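Long-range contacts in uncharacterized novel protein (Burkholderia pseudomallei K96243, PDB 3FJV), which is of unknown function, belonging to the DUF3501 family, and forms a two-chain assembly of subunits built on an antiparallel beta sheet with flanking helices: residues 84-89 with 146-151; 105-110 with 171-176; 7-12 with 50-55; 117-122 with 163-168. One frame throughout, in Å; residues are numbered along the deposited sequence.

Contact 1 of 4, residues 84-89 with 146-151; sequences GSNLKA and FLRFEL
Leu87 and Phe149 face each other as a hydrogen-bonded pair of an antiparallel beta ladder, in which strand 86-93 runs beside strand 144-150 in the protein's sheet. Backbone bonds form the frame: Leu87 N to Phe149 O is 2.9 Å and Phe149 N to Leu87 O 2.8 Å, and Ala89 pairs with Leu147 likewise. Leu151 N extends the ladder to Ser85 O.

Most apolar contacts lie on the face of Leu87, Ala89, Leu147 and Phe149. Here Ala89 CB sits at the edge of the Phe149 ring, 4.4 Å from CE2, its small size suiting a spot that Leu43 and Phe45 also cover.

The other face is polar. Lys88 and Arg148 run side by side through their aliphatic parts, Lys88 CE 4.0 Å from Arg148 CD, while Lys88 NZ bonds to Val81 O and Arg148 NE pairs with Glu131. Asn86, whose OD1 takes the N-H of Asp83, turns its amide against the Glu150 carboxylate, the planes 81° apart. In the conformers described, Glu150 bends at chi2 (75°) toward Asn86 and its OE1 accepts twice, from Asn86 ND2 on its syn side at 3.0 Å and from Arg148 NH1 above the carboxylate plane at 2.7 Å.

Contact 2 of 4, residues 105-110 with 171-176; sequences LARLVG and HPHYPI
His171 reaches across to the loop just after helix 98-107 and gives its NE2 proton to Val109 O, 3.0 Å away. Its CG lies anti to the backbone N (chi1 -167°), which sends the ring toward 105-110. The acceptor lies in the imidazole plane, but the donor stands 38° out of the carbonyl plane, so the bond misses the oxygen lone pairs. At the same ring edge CE1 approaches Arg107 O at 3.4 Å. Beside it, the aliphatic part of Arg107 covers one face of the His173 ring: CG stands 3.9 Å from the centroid, 26° off the normal, a CH-pi contact that a long, flexible arginine can make while its charged end goes further. Leu108 supplies the apolar part, its CD2 meeting Tyr174 CB at 4.0 Å.

His171, His173 and Tyr174 belong to a type I beta turn from His171 to Tyr174, in the loop that joins the neighbouring antiparallel strands 165-169 and 176-180 at the edge of the sheet. Within the turn, His173 N donates to His171 ND1 at 3.0 Å. Both ring nitrogens of His171 are therefore engaged, which fixes the rotation of the imidazole and is consistent with a neutral ring protonated at NE2.

Further out, a water accepts from Arg107 NE at 2.8 Å and donates to His173 O, adding a water-mediated polar link. Arg107 NH1 continues to Glu62 of the second subunit in a salt bridge, so this arginine serves the loop and the dimer at once. Tyr174 OH is anchored on Ile37 O and His40 N, beside the sheet's other outermost strand, 34-37.

Contact 3 of 4, residues 7-12 with 50-55; sequences DSLLTL and TIRYQI
The chain at 7-12 leaves a short 3-10 turn and passes beside helix 48-62 in an extended course toward helix 12-30, coming closest where Leu9 CA lies 7.2 Å from Arg52 CA. Arg52 makes the polar link. Its CG is anti to the backbone N (chi1 -169°) and the chain stays extended as far as NE, which carries the guanidinium off the helix to the carbonyl of Ser8. NE donates to Ser8 O at 2.8 Å in a nearly straight bond of 167°, the oxygen lying in the guanidinium plane. NH2 of Arg52 adds a longer, weak bond to the same oxygen at 3.3 Å. Next to this grip, Leu10 brings CG within 3.9 Å of Arg52 NH2, and its own backbone N is bound by His56 one turn further along the helix.

One turn after Arg52, Ile55 offers an apolar surface. The side chains of Leu9 and Ile55 cross at about a right angle, with Leu9 CD1 3.8 Å from Ile55 CG2. A branched residue suits each place: Leu9 also reaches Ile70 and Leu59, while Ile55 packs on Leu74 and Tyr77 of helix 67-77, so the pair belongs to the packing of the N-terminal helices. Thr11 then caps the N-terminus of helix 12-30 by way of Ala14 N.

A neutral carbonyl would leave the charge of Arg52 largely uncompensated by this contact; the bond is directional and probably orients the Ser8 peptide, while Leu9 on Ile55 provides the apolar contact.

Contact 4 of 4, residues 117-122 with 163-168; sequences LRVDDE and APLSIG
Leu117 and Leu165 pack on the inner face of this contact, where Leu117 CD2 comes within 3.7 Å of Leu165 CD1. The same CD1 also meets Val119 CG2 at 3.8 Å. Leu165 can fill the place between its two neighbours because its CG is anti to the backbone N (chi1 180°), which lays the branch across toward the opposite strand. Ile167 continues this apolar face and, in the conformer described, packs on Val35 and Ile37 of strand 34-37, at the other end of the sheet's strand order, as suits a branched aliphatic residue.

Beneath these side chains, strand 115-119 and strand 165-169 form an antiparallel ladder in the eight-stranded sheet. Arg118 and Ser166 are its hydrogen-bonded pair, 2.8 Å from Arg118 N to Ser166 O and 3.0 Å from Ser166 N to Arg118 O. Asp120 N adds a bond to Pro164 O as strand 115-119 ends in a type II' turn from Val119 to Glu122.

The face of Arg118 and Ser166 is looser and more exposed, with a bridging water. This water lies 2.9 Å from Ser166 OG and donates to Arg118 O at 2.9 Å, so a small hydroxyl residue is well placed there. Near the turn, Asp120 CB touches Ala163 CB, at 3.9 Å, and the aspartate runs alongside Pro164. Its carboxylate turns to Lys158 of helix 153-160, which also forms salt bridges with Asp121 and Glu122.

Contacts 1 and 4 join pairs of neighbouring strands in the same antiparallel sheet and touch through Leu117, whose CD1 packs against Phe149 and Leu87; contact 1 is the more deeply buried and lies nearer the chain's centre. Contacts 2 and 3 lie on opposite sides of that centre, about 34 Å apart between centres, and involve loops against helical segments. Contact 3 is a surface contact, whereas contact 2 is partly buried. Contact 2 has a salt bridge to the second subunit, which contacts 1 and 3 each touch with one residue. Reciprocal backbone bonds dominate contacts 1 and 4, while a histidine and an arginine reach single backbone carbonyls in contacts 2 and 3.

Contact 1 of 4, residues 84-89 with 146-151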
loop_
_atom_site.group_PDB
_atom_site.type_symbol
_atom_site.label_atom_id
_atom_site.label_comp_id
_atom_site.label_asym_id
_atom_site.label_seq_id
_atom_site.Cartn_x
_atom_site.Cartn_y
_atom_site.Cartn_z
ATOM N N GLY A 84 26.373 -7.077 4.157
ATOM C CA GLY A 84 27.550 -7.371 4.973
ATOM C C GLY A 84 27.406 -6.950 6.447
ATOM O O GLY A 84 27.843 -7.650 7.318
ATOM N N SER A 85 26.786 -5.800 6.678
ATOM C CA SER A 85 26.657 -5.242 8.002
ATOM C C SER A 85 25.224 -4.928 8.406
ATOM O O SER A 85 24.997 -4.329 9.448
ATOM C CB SER A 85 27.520 -3.993 8.107
ATOM O OG SER A 85 28.880 -4.348 8.339
ATOM N N ASN A 86 24.278 -5.358 7.584
ATOM C CA ASN A 86 22.904 -5.122 7.899
ATOM C C ASN A 86 21.984 -6.257 7.513
ATOM O O ASN A 86 22.152 -6.964 6.495
ATOM C CB ASN A 86 22.438 -3.864 7.231
ATOM C CG ASN A 86 22.769 -3.855 5.793
ATOM O OD1 ASN A 86 22.874 -4.919 5.168
ATOM N ND2 ASN A 86 22.992 -2.674 5.251
ATOM N N LEU A 87 21.018 -6.453 8.368
ATOM C CA LEU A 87 19.940 -7.376 8.057
ATOM C C LEU A 87 18.829 -6.527 7.397
ATOM O O LEU A 87 18.589 -5.341 7.782
ATOM C CB LEU A 87 19.457 -7.997 9.343
ATOM C CG LEU A 87 20.482 -8.793 10.159
ATOM C CD1 LEU A 87 19.884 -9.312 11.496
ATOM C CD2 LEU A 87 21.006 -9.946 9.328
ATOM N N LYS A 88 18.185 -7.110 6.399
ATOM C CA LYS A 88 17.086 -6.479 5.669
ATOM C C LYS A 88 15.817 -7.312 5.874
ATOM O O LYS A 88 15.887 -8.529 5.845
ATOM C CB LYS A 88 17.409 -6.352 4.158
ATOM C CG LYS A 88 18.717 -5.637 3.773
ATOM C CD LYS A 88 18.734 -4.217 4.126
ATOM C CE LYS A 88 19.984 -3.490 3.551
ATOM N NZ LYS A 88 19.983 -3.391 2.075
ATOM N N ALA A 89 14.668 -6.648 6.064
ATOM C CA ALA A 89 13.381 -7.308 6.313
ATOM C C ALA A 89 12.200 -6.542 5.674
ATOM O O ALA A 89 12.233 -5.320 5.491
ATOM C CB ALA A 89 13.136 -7.565 7.835
ATOM N N PHE A 146 9.980 -1.651 3.976
ATOM C CA PHE A 146 11.293 -2.282 3.793
ATOM C C PHE A 146 12.211 -1.757 4.890
ATOM O O PHE A 146 12.405 -0.528 5.024
ATOM C CB PHE A 146 11.829 -1.920 2.410
ATOM C CG PHE A 146 11.108 -2.580 1.242
ATOM C CD1 PHE A 146 10.184 -3.611 1.405
ATOM C CD2 PHE A 146 11.432 -2.187 -0.076
ATOM C CE1 PHE A 146 9.562 -4.208 0.324
ATOM C CE2 PHE A 146 10.800 -2.786 -1.167
ATOM C CZ PHE A 146 9.855 -3.822 -0.942
ATOM N N LEU A 147 12.708 -2.649 5.748
ATOM C CA LEU A 147 13.519 -2.236 6.879
ATOM C C LEU A 147 15.005 -2.662 6.723
ATOM O O LEU A 147 15.318 -3.730 6.118
ATOM C CB LEU A 147 12.961 -2.820 8.172
ATOM C CG LEU A 147 11.486 -2.648 8.514
ATOM C CD1 LEU A 147 11.184 -3.268 9.922
ATOM C CD2 LEU A 147 11.023 -1.242 8.396
ATOM N N ARG A 148 15.898 -1.861 7.316
ATOM C CA ARG A 148 17.324 -2.149 7.375
ATOM C C ARG A 148 17.748 -2.079 8.854
ATOM O O ARG A 148 17.441 -1.125 9.519
ATOM C CB ARG A 148 18.080 -1.083 6.567
ATOM C CG ARG A 148 19.569 -1.001 6.748
ATOM C CD ARG A 148 20.226 -0.122 5.671
ATOM N NE ARG A 148 20.127 1.329 5.868
ATOM C CZ ARG A 148 20.935 2.040 6.654
ATOM N NH1 ARG A 148 21.868 1.429 7.387
ATOM N NH2 ARG A 148 20.771 3.361 6.760
ATOM N N PHE A 149 18.449 -3.089 9.355
ATOM C CA PHE A 149 18.985 -3.055 10.709
ATOM C C PHE A 149 20.512 -3.098 10.596
ATOM O O PHE A 149 21.059 -4.098 10.142
ATOM C CB PHE A 149 18.518 -4.299 11.477
ATOM C CG PHE A 149 17.035 -4.355 11.737
ATOM C CD1 PHE A 149 16.476 -3.755 12.866
ATOM C CD2 PHE A 149 16.200 -5.116 10.900
ATOM C CE1 PHE A 149 15.108 -3.838 13.100
ATOM C CE2 PHE A 149 14.859 -5.225 11.159
ATOM C CZ PHE A 149 14.312 -4.574 12.260
ATOM N N GLU A 150 21.210 -2.059 11.056
ATOM C CA GLU A 150 22.650 -2.000 10.887
ATOM C C GLU A 150 23.344 -2.513 12.168
ATOM O O GLU A 150 23.047 -2.072 13.284
ATOM C CB GLU A 150 23.091 -0.585 10.482
ATOM C CG GLU A 150 24.403 -0.544 9.669
ATOM C CD GLU A 150 24.271 -0.999 8.222
ATOM O OE1 GLU A 150 23.185 -0.866 7.597
ATOM O OE2 GLU A 150 25.288 -1.495 7.689
ATOM N N LEU A 151 24.210 -3.523 11.999
ATOM C CA LEU A 151 24.879 -4.154 13.138
ATOM C C LEU A 151 26.365 -3.886 13.158
ATOM O O LEU A 151 27.056 -4.035 12.132
ATOM C CB LEU A 151 24.643 -5.670 13.154
ATOM C CG LEU A 151 23.346 -6.310 13.661
ATOM C CD1 LEU A 151 22.056 -5.738 13.079
ATOM C CD2 LEU A 151 23.431 -7.840 13.375
#

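Contact 2 of 4, residues 105-110 with 171-176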
loop_
_atom_site.group_PDB
_atom_site.type_symbol
_atom_site.label_atom_id
_atom_site.label_comp_id
_atom_site.label_asym_id
_atom_site.label_seq_id
_atom_site.Cartn_x
_atom_site.Cartn_y
_atom_site.Cartn_z
ATOM N N LEU A 105 -3.765 1.364 10.298
ATOM C CA LEU A 105 -2.677 2.059 9.600
ATOM C C LEU A 105 -2.542 3.520 10.065
ATOM O O LEU A 105 -1.421 4.025 10.205
ATOM C CB LEU A 105 -2.877 1.962 8.074
ATOM C CG LEU A 105 -2.673 0.539 7.511
ATOM C CD1 LEU A 105 -2.941 0.505 5.997
ATOM C CD2 LEU A 105 -1.260 0.006 7.841
ATOM N N ALA A 106 -3.664 4.170 10.367
ATOM C CA ALA A 106 -3.626 5.519 10.943
ATOM C C ALA A 106 -3.056 5.532 12.347
ATOM O O ALA A 106 -2.174 6.351 12.679
ATOM C CB ALA A 106 -5.047 6.170 10.946
ATOM N N ARG A 107 -3.580 4.642 13.182
ATOM C CA ARG A 107 -3.163 4.552 14.583
ATOM C C ARG A 107 -1.679 4.174 14.713
ATOM O O ARG A 107 -0.998 4.594 15.651
ATOM C CB ARG A 107 -4.036 3.517 15.266
ATOM C CG ARG A 107 -3.824 3.322 16.731
ATOM C CD ARG A 107 -4.935 2.433 17.307
ATOM N NE ARG A 107 -4.967 1.082 16.710
ATOM C CZ ARG A 107 -5.899 0.614 15.866
ATOM N NH1 ARG A 107 -6.935 1.358 15.456
ATOM N NH2 ARG A 107 -5.798 -0.629 15.411
ATOM N N LEU A 108 -1.200 3.393 13.755
ATOM C CA LEU A 108 0.166 2.844 13.758
ATOM C C LEU A 108 1.160 3.638 12.932
ATOM O O LEU A 108 2.284 3.188 12.701
ATOM C CB LEU A 108 0.128 1.401 13.278
ATOM C CG LEU A 108 -0.636 0.437 14.194
ATOM C CD1 LEU A 108 -0.502 -0.958 13.663
ATOM C CD2 LEU A 108 -0.178 0.489 15.618
ATOM N N VAL A 109 0.796 4.852 12.519
ATOM C CA VAL A 109 1.739 5.678 11.761
ATOM C C VAL A 109 3.119 5.709 12.449
ATOM O O VAL A 109 3.247 5.860 13.665
ATOM C CB VAL A 109 1.207 7.120 11.584
ATOM C CG1 VAL A 109 0.966 7.734 12.932
ATOM C CG2 VAL A 109 2.179 7.944 10.752
ATOM N N GLY A 110 4.157 5.499 11.661
ATOM C CA GLY A 110 5.526 5.550 12.177
ATOM C C GLY A 110 5.974 4.270 12.866
ATOM O O GLY A 110 7.087 4.198 13.351
ATOM N N HIS A 171 6.464 1.444 19.766
ATOM C CA HIS A 171 5.359 2.270 19.356
ATOM C C HIS A 171 4.258 2.293 20.457
ATOM O O HIS A 171 3.868 1.249 20.983
ATOM C CB HIS A 171 4.785 1.817 18.006
ATOM C CG HIS A 171 3.845 2.805 17.378
ATOM N ND1 HIS A 171 2.548 2.992 17.827
ATOM C CD2 HIS A 171 4.013 3.663 16.336
ATOM C CE1 HIS A 171 1.959 3.920 17.088
ATOM N NE2 HIS A 171 2.823 4.345 16.174
ATOM N N PRO A 172 3.749 3.486 20.791
ATOM C CA PRO A 172 2.755 3.595 21.861
ATOM C C PRO A 172 1.482 2.858 21.630
ATOM O O PRO A 172 0.879 2.424 22.593
ATOM C CB PRO A 172 2.477 5.104 21.931
ATOM C CG PRO A 172 3.758 5.694 21.510
ATOM C CD PRO A 172 4.140 4.817 20.329
ATOM N N HIS A 173 1.058 2.705 20.383
ATOM C CA HIS A 173 -0.122 1.851 20.094
ATOM C C HIS A 173 0.198 0.397 19.720
ATOM O O HIS A 173 -0.704 -0.323 19.327
ATOM C CB HIS A 173 -1.005 2.489 19.019
ATOM C CG HIS A 173 -1.550 3.815 19.439
ATOM N ND1 HIS A 173 -2.656 3.932 20.255
ATOM C CD2 HIS A 173 -1.100 5.075 19.232
ATOM C CE1 HIS A 173 -2.887 5.210 20.501
ATOM N NE2 HIS A 173 -1.957 5.925 19.899
ATOM N N TYR A 174 1.461 -0.016 19.841
ATOM C CA TYR A 174 1.849 -1.415 19.593
ATOM C C TYR A 174 3.077 -1.810 20.415
ATOM O O TYR A 174 4.118 -2.215 19.873
ATOM C CB TYR A 174 2.071 -1.657 18.087
ATOM C CG TYR A 174 1.851 -3.092 17.662
ATOM C CD1 TYR A 174 0.593 -3.549 17.320
ATOM C CD2 TYR A 174 2.925 -3.998 17.566
ATOM C CE1 TYR A 174 0.382 -4.899 16.944
ATOM C CE2 TYR A 174 2.714 -5.339 17.190
ATOM C CZ TYR A 174 1.457 -5.766 16.854
ATOM O OH TYR A 174 1.261 -7.069 16.459
ATOM N N PRO A 175 2.958 -1.704 21.742
ATOM C CA PRO A 175 4.058 -2.059 22.648
ATOM C C PRO A 175 4.322 -3.575 22.692
ATOM O O PRO A 175 3.436 -4.333 23.070
ATOM C CB PRO A 175 3.545 -1.590 24.010
ATOM C CG PRO A 175 2.068 -1.599 23.896
ATOM C CD PRO A 175 1.790 -1.196 22.478
ATOM N N ILE A 176 5.506 -4.006 22.254
ATOM C CA ILE A 176 5.887 -5.421 22.310
ATOM C C ILE A 176 7.216 -5.497 23.046
ATOM O O ILE A 176 8.241 -4.997 22.572
ATOM C CB ILE A 176 6.016 -6.067 20.892
ATOM C CG1 ILE A 176 4.733 -5.911 20.069
ATOM C CG2 ILE A 176 6.445 -7.556 20.983
ATOM C CD1 ILE A 176 3.490 -6.522 20.689
HETATM O O HOH W 1 -3.219 -0.704 17.928
#

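Contact 3 of 4, residues 7-12 with 50-55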
loop_
_atom_site.group_PDB
_atom_site.type_symbol
_atom_site.label_atom_id
_atom_site.label_comp_id
_atom_site.label_asym_id
_atom_site.label_seq_id
_atom_site.Cartn_x
_atom_site.Cartn_y
_atom_site.Cartn_z
ATOM N N ASP A 7 21.636 -12.006 -15.278
ATOM C CA ASP A 7 22.093 -13.400 -15.475
ATOM C C ASP A 7 21.847 -14.334 -14.296
ATOM O O ASP A 7 21.997 -15.550 -14.418
ATOM C CB ASP A 7 23.579 -13.398 -15.774
ATOM C CG ASP A 7 23.899 -12.617 -17.009
ATOM O OD1 ASP A 7 23.024 -12.557 -17.932
ATOM O OD2 ASP A 7 25.017 -12.059 -17.038
ATOM N N SER A 8 21.478 -13.774 -13.163
ATOM C CA SER A 8 21.107 -14.587 -12.012
ATOM C C SER A 8 19.672 -15.112 -12.100
ATOM O O SER A 8 19.275 -15.943 -11.285
ATOM C CB SER A 8 21.237 -13.756 -10.730
ATOM O OG SER A 8 22.445 -13.033 -10.735
ATOM N N LEU A 9 18.894 -14.595 -13.054
ATOM C CA LEU A 9 17.480 -14.890 -13.166
ATOM C C LEU A 9 17.172 -15.866 -14.285
ATOM O O LEU A 9 17.832 -15.903 -15.306
ATOM C CB LEU A 9 16.729 -13.597 -13.463
ATOM C CG LEU A 9 16.910 -12.436 -12.502
ATOM C CD1 LEU A 9 16.088 -11.219 -12.977
ATOM C CD2 LEU A 9 16.500 -12.871 -11.083
ATOM N N LEU A 10 16.164 -16.681 -14.071
ATOM C CA LEU A 10 15.608 -17.504 -15.111
ATOM C C LEU A 10 14.794 -16.653 -16.080
ATOM O O LEU A 10 14.290 -15.570 -15.752
ATOM C CB LEU A 10 14.725 -18.593 -14.484
ATOM C CG LEU A 10 15.426 -19.554 -13.529
ATOM C CD1 LEU A 10 14.460 -20.575 -13.027
ATOM C CD2 LEU A 10 16.641 -20.232 -14.183
ATOM N N THR A 11 14.677 -17.138 -17.303
ATOM C CA THR A 11 13.769 -16.537 -18.249
ATOM C C THR A 11 12.353 -16.847 -17.795
ATOM O O THR A 11 12.131 -17.735 -16.961
ATOM C CB THR A 11 13.956 -17.164 -19.614
ATOM O OG1 THR A 11 13.771 -18.579 -19.481
ATOM C CG2 THR A 11 15.353 -16.859 -20.194
ATOM N N LEU A 12 11.376 -16.176 -18.402
ATOM C CA LEU A 12 9.960 -16.425 -18.086
ATOM C C LEU A 12 9.636 -17.903 -18.334
ATOM O O LEU A 12 8.936 -18.538 -17.574
ATOM C CB LEU A 12 9.035 -15.538 -18.955
ATOM C CG LEU A 12 9.037 -14.020 -18.699
ATOM C CD1 LEU A 12 8.044 -13.265 -19.622
ATOM C CD2 LEU A 12 8.730 -13.688 -17.220
ATOM N N THR A 50 14.774 -15.548 -0.980
ATOM C CA THR A 50 13.531 -14.819 -0.867
ATOM C C THR A 50 13.439 -13.722 -1.922
ATOM O O THR A 50 12.347 -13.489 -2.458
ATOM C CB THR A 50 13.271 -14.207 0.535
ATOM O OG1 THR A 50 14.249 -13.203 0.844
ATOM C CG2 THR A 50 13.288 -15.291 1.645
ATOM N N ILE A 51 14.564 -13.082 -2.229
ATOM C CA ILE A 51 14.573 -11.943 -3.170
ATOM C C ILE A 51 14.443 -12.439 -4.630
ATOM O O ILE A 51 13.606 -11.952 -5.371
ATOM C CB ILE A 51 15.818 -11.011 -2.962
ATOM C CG1 ILE A 51 15.794 -10.410 -1.541
ATOM C CG2 ILE A 51 15.754 -9.831 -4.011
ATOM C CD1 ILE A 51 17.112 -9.736 -1.089
ATOM N N ARG A 52 15.247 -13.430 -5.015
ATOM C CA ARG A 52 15.188 -14.052 -6.344
ATOM C C ARG A 52 13.780 -14.545 -6.694
ATOM O O ARG A 52 13.290 -14.302 -7.811
ATOM C CB ARG A 52 16.221 -15.169 -6.417
ATOM C CG ARG A 52 16.502 -15.770 -7.737
ATOM C CD ARG A 52 17.880 -16.430 -7.753
ATOM N NE ARG A 52 18.087 -17.106 -9.021
ATOM C CZ ARG A 52 17.674 -18.333 -9.315
ATOM N NH1 ARG A 52 17.106 -19.100 -8.388
ATOM N NH2 ARG A 52 17.837 -18.817 -10.535
ATOM N N TYR A 53 13.125 -15.168 -5.735
ATOM C CA TYR A 53 11.747 -15.599 -5.875
ATOM C C TYR A 53 10.797 -14.425 -6.123
ATOM O O TYR A 53 9.977 -14.465 -7.033
ATOM C CB TYR A 53 11.305 -16.328 -4.619
ATOM C CG TYR A 53 9.852 -16.724 -4.592
ATOM C CD1 TYR A 53 9.393 -17.756 -5.395
ATOM C CD2 TYR A 53 8.941 -16.092 -3.771
ATOM C CE1 TYR A 53 8.060 -18.141 -5.411
ATOM C CE2 TYR A 53 7.583 -16.511 -3.729
ATOM C CZ TYR A 53 7.160 -17.527 -4.553
ATOM O OH TYR A 53 5.860 -17.978 -4.547
ATOM N N GLN A 54 10.907 -13.367 -5.322
ATOM C CA GLN A 54 10.019 -12.270 -5.536
ATOM C C GLN A 54 10.198 -11.693 -6.936
ATOM O O GLN A 54 9.216 -11.282 -7.556
ATOM C CB GLN A 54 10.218 -11.184 -4.470
ATOM C CG GLN A 54 9.549 -11.539 -3.153
ATOM C CD GLN A 54 9.962 -10.640 -2.026
ATOM O OE1 GLN A 54 10.826 -11.007 -1.172
ATOM N NE2 GLN A 54 9.397 -9.465 -2.006
ATOM N N ILE A 55 11.442 -11.564 -7.376
ATOM C CA ILE A 55 11.718 -11.022 -8.722
ATOM C C ILE A 55 11.137 -11.946 -9.774
ATOM O O ILE A 55 10.425 -11.520 -10.680
ATOM C CB ILE A 55 13.221 -10.748 -8.988
ATOM C CG1 ILE A 55 13.767 -9.667 -8.053
ATOM C CG2 ILE A 55 13.427 -10.331 -10.456
ATOM C CD1 ILE A 55 15.277 -9.717 -7.933
#

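Contact 4 of 4, residues 117-122 with 163-168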
loop_
_atom_site.group_PDB
_atom_site.type_symbol
_atom_site.label_atom_id
_atom_site.label_comp_id
_atom_site.label_asym_id
_atom_site.label_seq_id
_atom_site.Cartn_x
_atom_site.Cartn_y
_atom_site.Cartn_z
ATOM N N LEU A 117 15.843 -4.573 17.127
ATOM C CA LEU A 117 16.503 -5.837 17.446
ATOM C C LEU A 117 17.472 -5.619 18.597
ATOM O O LEU A 117 18.045 -4.531 18.722
ATOM C CB LEU A 117 17.393 -6.299 16.243
ATOM C CG LEU A 117 16.863 -6.966 15.010
ATOM C CD1 LEU A 117 17.936 -7.112 13.942
ATOM C CD2 LEU A 117 16.341 -8.325 15.389
ATOM N N ARG A 118 17.750 -6.652 19.385
ATOM C CA ARG A 118 18.843 -6.582 20.356
ATOM C C ARG A 118 19.621 -7.890 20.368
ATOM O O ARG A 118 19.059 -8.948 20.650
ATOM C CB ARG A 118 18.317 -6.274 21.759
ATOM C CG ARG A 118 19.434 -5.959 22.745
ATOM C CD ARG A 118 19.008 -6.056 24.199
ATOM N NE ARG A 118 18.453 -4.814 24.721
ATOM C CZ ARG A 118 19.106 -3.985 25.532
ATOM N NH1 ARG A 118 20.355 -4.254 25.904
ATOM N NH2 ARG A 118 18.508 -2.882 25.973
ATOM N N VAL A 119 20.922 -7.823 20.027
ATOM C CA VAL A 119 21.800 -9.004 20.065
ATOM C C VAL A 119 22.336 -9.112 21.469
ATOM O O VAL A 119 23.031 -8.213 21.943
ATOM C CB VAL A 119 23.023 -8.887 19.128
ATOM C CG1 VAL A 119 23.902 -10.130 19.258
ATOM C CG2 VAL A 119 22.599 -8.678 17.708
ATOM N N ASP A 120 22.005 -10.188 22.171
ATOM C CA ASP A 120 22.512 -10.366 23.558
ATOM C C ASP A 120 22.286 -9.101 24.402
ATOM O O ASP A 120 21.203 -8.549 24.401
ATOM C CB ASP A 120 24.022 -10.732 23.475
ATOM C CG ASP A 120 24.554 -11.437 24.736
ATOM O OD1 ASP A 120 23.789 -12.190 25.385
ATOM O OD2 ASP A 120 25.746 -11.234 25.058
ATOM N N ASP A 121 23.288 -8.627 25.135
ATOM C CA ASP A 121 23.116 -7.405 25.946
ATOM C C ASP A 121 23.666 -6.163 25.280
ATOM O O ASP A 121 23.974 -5.194 25.935
ATOM C CB ASP A 121 23.756 -7.569 27.309
ATOM C CG ASP A 121 25.234 -7.815 27.217
ATOM O OD1 ASP A 121 25.712 -8.195 26.103
ATOM O OD2 ASP A 121 25.911 -7.637 28.254
ATOM N N GLU A 122 23.740 -6.144 23.956
ATOM C CA GLU A 122 24.283 -4.962 23.289
ATOM C C GLU A 122 23.168 -3.916 23.185
ATOM O O GLU A 122 22.001 -4.222 23.525
ATOM C CB GLU A 122 24.836 -5.397 21.921
ATOM C CG GLU A 122 25.902 -6.510 22.023
ATOM C CD GLU A 122 27.228 -6.012 22.597
ATOM O OE1 GLU A 122 27.581 -4.841 22.327
ATOM O OE2 GLU A 122 27.858 -6.747 23.374
ATOM N N ALA A 163 24.614 -16.065 20.049
ATOM C CA ALA A 163 23.990 -15.353 21.165
ATOM C C ALA A 163 22.504 -15.221 20.889
ATOM O O ALA A 163 22.092 -15.360 19.754
ATOM C CB ALA A 163 24.602 -13.953 21.384
ATOM N N PRO A 164 21.712 -14.928 21.913
ATOM C CA PRO A 164 20.248 -14.686 21.721
ATOM C C PRO A 164 20.014 -13.438 20.928
ATOM O O PRO A 164 20.780 -12.486 21.094
ATOM C CB PRO A 164 19.724 -14.486 23.132
ATOM C CG PRO A 164 20.755 -14.944 24.043
ATOM C CD PRO A 164 22.065 -15.058 23.332
ATOM N N LEU A 165 19.021 -13.465 20.028
ATOM C CA LEU A 165 18.575 -12.283 19.327
ATOM C C LEU A 165 17.099 -12.032 19.661
ATOM O O LEU A 165 16.269 -12.933 19.540
ATOM C CB LEU A 165 18.740 -12.483 17.832
ATOM C CG LEU A 165 18.329 -11.358 16.912
ATOM C CD1 LEU A 165 19.095 -10.076 17.184
ATOM C CD2 LEU A 165 18.507 -11.851 15.467
ATOM N N SER A 166 16.794 -10.823 20.104
ATOM C CA SER A 166 15.441 -10.461 20.532
ATOM C C SER A 166 14.921 -9.339 19.628
ATOM O O SER A 166 15.723 -8.532 19.090
ATOM C CB SER A 166 15.485 -10.017 22.029
ATOM O OG SER A 166 15.876 -11.121 22.811
ATOM N N ILE A 167 13.594 -9.301 19.450
ATOM C CA ILE A 167 12.921 -8.275 18.665
ATOM C C ILE A 167 11.775 -7.674 19.483
ATOM O O ILE A 167 11.057 -8.384 20.214
ATOM C CB ILE A 167 12.416 -8.821 17.322
ATOM C CG1 ILE A 167 11.913 -7.712 16.408
ATOM C CG2 ILE A 167 11.308 -9.839 17.514
ATOM C CD1 ILE A 167 11.602 -8.237 15.032
ATOM N N GLY A 168 11.637 -6.365 19.408
ATOM C CA GLY A 168 10.578 -5.637 20.125
ATOM C C GLY A 168 9.981 -4.502 19.306
ATOM O O GLY A 168 10.394 -4.246 18.180
HETATM O O HOH W 2 18.712 -10.593 22.952
#